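Local coordinates for synaptotagmin-1 (Arabidopsis thaliana, PDB 7AS6), which binds lipids with calcium as cofactor and helps keep the plasma membrane intact under freezing and osmotic stress, here represented by its first C2 domain, at residues Lys46-His51 against Pro56-Glu61. Sequence-based numbering, arbitrary orientation.
Sequences KTTVKH and PEWNEE. With EDO (1,2-ethanediol), chain H; EDO (1,2-ethanediol), chain G.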
loop_
_atom_site.group_PDB
_atom_site.type_symbol
_atom_site.label_atom_id
_atom_site.label_comp_id
_atom_site.label_asym_id
_atom_site.label_seq_id
_atom_site.Cartn_x
_atom_site.Cartn_y
_atom_site.Cartn_z
ATOM N N LYS A 46 0.939 0.495 -8.545
ATOM C CA LYS A 46 2.179 0.644 -7.811
ATOM C C LYS A 46 2.626 2.095 -7.763
ATOM O O LYS A 46 2.301 2.905 -8.635
ATOM C CB LYS A 46 3.292 -0.265 -8.392
ATOM C CG LYS A 46 3.720 0.014 -9.811
ATOM C CD LYS A 46 4.851 -0.996 -10.208
ATOM C CE LYS A 46 5.596 -0.587 -11.493
ATOM N NZ LYS A 46 6.825 -1.435 -11.757
ATOM N N THR A 47 3.367 2.412 -6.706
ATOM C CA THR A 47 4.043 3.693 -6.603
ATOM C C THR A 47 5.314 3.706 -7.440
ATOM O O THR A 47 5.765 2.683 -7.973
ATOM C CB THR A 47 4.438 4.011 -5.164
ATOM O OG1 THR A 47 5.574 3.210 -4.823
ATOM C CG2 THR A 47 3.258 3.755 -4.181
ATOM N N THR A 48 5.928 4.881 -7.499
ATOM C CA THR A 48 7.225 5.000 -8.118
ATOM C C THR A 48 8.282 4.323 -7.256
ATOM O O THR A 48 8.069 4.029 -6.073
ATOM C CB THR A 48 7.601 6.463 -8.331
ATOM O OG1 THR A 48 7.566 7.152 -7.069
ATOM C CG2 THR A 48 6.631 7.111 -9.289
ATOM N N VAL A 49 9.417 4.030 -7.891
ATOM C CA VAL A 49 10.600 3.509 -7.213
ATOM C C VAL A 49 11.342 4.676 -6.590
ATOM O O VAL A 49 11.638 5.656 -7.277
ATOM C CB VAL A 49 11.515 2.780 -8.215
ATOM C CG1 VAL A 49 12.872 2.452 -7.562
ATOM C CG2 VAL A 49 10.858 1.503 -8.758
ATOM N N LYS A 50 11.670 4.580 -5.303
ATOM C CA LYS A 50 12.553 5.560 -4.668
ATOM C C LYS A 50 13.945 4.947 -4.497
ATOM O O LYS A 50 14.109 3.991 -3.742
ATOM C CB LYS A 50 12.018 5.997 -3.305
ATOM C CG LYS A 50 10.650 6.647 -3.331
ATOM C CD LYS A 50 10.666 8.003 -4.017
ATOM C CE LYS A 50 9.236 8.567 -3.949
ATOM N NZ LYS A 50 9.223 9.924 -4.545
ATOM N N HIS A 51 14.943 5.540 -5.137
ATOM C CA HIS A 51 16.271 4.962 -5.188
ATOM C C HIS A 51 17.018 5.216 -3.898
ATOM O O HIS A 51 17.035 6.349 -3.388
ATOM C CB HIS A 51 17.055 5.559 -6.349
ATOM C CG HIS A 51 16.434 5.295 -7.673
ATOM N ND1 HIS A 51 16.603 4.103 -8.341
ATOM C CD2 HIS A 51 15.597 6.037 -8.429
ATOM C CE1 HIS A 51 15.934 4.139 -9.476
ATOM N NE2 HIS A 51 15.305 5.298 -9.544
ATOM N N PRO A 56 11.556 6.042 2.432
ATOM C CA PRO A 56 10.965 6.706 1.270
ATOM C C PRO A 56 9.747 7.530 1.648
ATOM O O PRO A 56 8.957 7.155 2.516
ATOM C CB PRO A 56 10.573 5.537 0.371
ATOM C CG PRO A 56 10.323 4.436 1.344
ATOM C CD PRO A 56 11.335 4.589 2.407
ATOM N N GLU A 57 9.599 8.655 0.959
ATOM C CA GLU A 57 8.427 9.515 1.030
ATOM C C GLU A 57 7.804 9.580 -0.359
ATOM O O GLU A 57 8.427 10.106 -1.286
ATOM C CB GLU A 57 8.841 10.900 1.501
ATOM C CG GLU A 57 7.692 11.809 1.726
ATOM C CD GLU A 57 7.504 12.094 3.190
ATOM O OE1 GLU A 57 8.428 11.771 3.976
ATOM O OE2 GLU A 57 6.440 12.639 3.548
ATOM N N TRP A 58 6.594 9.034 -0.513
ATOM C CA TRP A 58 5.891 8.992 -1.795
ATOM C C TRP A 58 4.783 10.036 -1.892
ATOM O O TRP A 58 4.791 10.867 -2.802
ATOM C CB TRP A 58 5.256 7.619 -2.027
ATOM C CG TRP A 58 6.194 6.515 -2.316
ATOM C CD1 TRP A 58 6.768 6.229 -3.515
ATOM C CD2 TRP A 58 6.620 5.499 -1.411
ATOM N NE1 TRP A 58 7.547 5.113 -3.408
ATOM C CE2 TRP A 58 7.476 4.643 -2.124
ATOM C CE3 TRP A 58 6.370 5.233 -0.065
ATOM C CZ2 TRP A 58 8.092 3.548 -1.537
ATOM C CZ3 TRP A 58 6.977 4.145 0.517
ATOM C CH2 TRP A 58 7.816 3.301 -0.226
ATOM N N ASN A 59 3.808 9.976 -0.987
ATOM C CA ASN A 59 2.600 10.802 -1.056
ATOM C C ASN A 59 1.896 10.626 -2.389
ATOM O O ASN A 59 1.485 11.585 -3.042
ATOM C CB ASN A 59 2.917 12.260 -0.806
ATOM C CG ASN A 59 3.226 12.505 0.622
ATOM O OD1 ASN A 59 2.522 12.014 1.504
ATOM N ND2 ASN A 59 4.320 13.197 0.878
ATOM N N GLU A 60 1.766 9.377 -2.797
ATOM C CA GLU A 60 1.225 9.049 -4.099
ATOM C C GLU A 60 -0.174 8.498 -3.910
ATOM O O GLU A 60 -0.444 7.757 -2.954
ATOM C CB GLU A 60 2.158 8.056 -4.812
ATOM C CG GLU A 60 3.296 8.790 -5.530
ATOM C CD GLU A 60 4.372 7.855 -6.118
ATOM O OE1 GLU A 60 4.019 6.755 -6.605
ATOM O OE2 GLU A 60 5.570 8.243 -6.113
ATOM N N GLU A 61 -1.072 8.883 -4.798
ATOM C CA GLU A 61 -2.490 8.674 -4.573
ATOM C C GLU A 61 -3.049 7.724 -5.617
ATOM O O GLU A 61 -2.730 7.839 -6.801
ATOM C CB GLU A 61 -3.255 10.006 -4.620
ATOM C CG GLU A 61 -3.493 10.623 -3.257
ATOM C CD GLU A 61 -4.936 11.094 -3.083
ATOM O OE1 GLU A 61 -5.520 11.587 -4.080
ATOM O OE2 GLU A 61 -5.490 10.957 -1.957
HETATM C C1 EDO H . 0.037 7.111 -9.361
HETATM O O1 EDO H . -0.964 8.112 -9.140
HETATM C C2 EDO H . 1.097 7.231 -8.269
HETATM O O2 EDO H . 2.248 6.431 -8.609
HETATM C C1 EDO G . 12.286 11.052 -2.753
HETATM O O1 EDO G . 10.921 11.500 -2.930
HETATM C C2 EDO G . 12.711 11.157 -1.291
HETATM O O2 EDO G . 11.872 10.309 -0.492
HETATM O O HOH W 1 6.492 10.377 -4.903
#
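The indole of Trp58 packs against Thr47 and Thr48, joining the two sheets of a C2-domain beta sandwich: strand 57-66 edges one sheet, and the loop leaves edge strand 45-46 of the other. The buried side is tight. Thr47 CB lies over the face of the five-membered ring in a CH-pi contact, 3.9 Å from its centroid, while Pro56 CB sits over the rim of the six-membered ring. Tryptophan fills the interior yet brings one N-H, and NE1 gives it to Thr48 O at 2.9 Å, the acceptor 18° out of the ring plane. Thr47 OG1 reaches the same oxygen from the opposite face of the carbonyl plane and is itself bonded by Val33 N; threonine suits the place because its CB packs on the ring while its hydroxyl bonds to the backbone. Asn59 and Glu60 both face Val14 in a G1 beta bulge, where asparagine tolerates the positive phi.

Toward solvent the contact loosens into a polar network. Glu60, extended beyond CG (chi2 173°), has a carboxylate that can accept twice from Thr48: OE1 takes the N-H of Thr48 N at 2.8 Å through its syn lone pair, and OE2 lies 2.5 Å from Thr48 OG1, a hydrogen bond so short that its exact length is doubtful. Lys50 bends at chi2 (-68°), laying methylenes along the indole, CE 3.4 Å from Trp58 CD1, and leaving an ammonium to meet water. Its side chain is about 7 Å from that of Asp30, a cadmium ligand here and probably a calcium ligand, so the loop approaches the metal-binding end. Lys50 NZ stays 4.3 Å from Glu60 OE2, too far for a salt bridge; one water accepts from Lys50 NZ and donates to Glu60 OE2 and, at 2.7 Å, to Trp58 O.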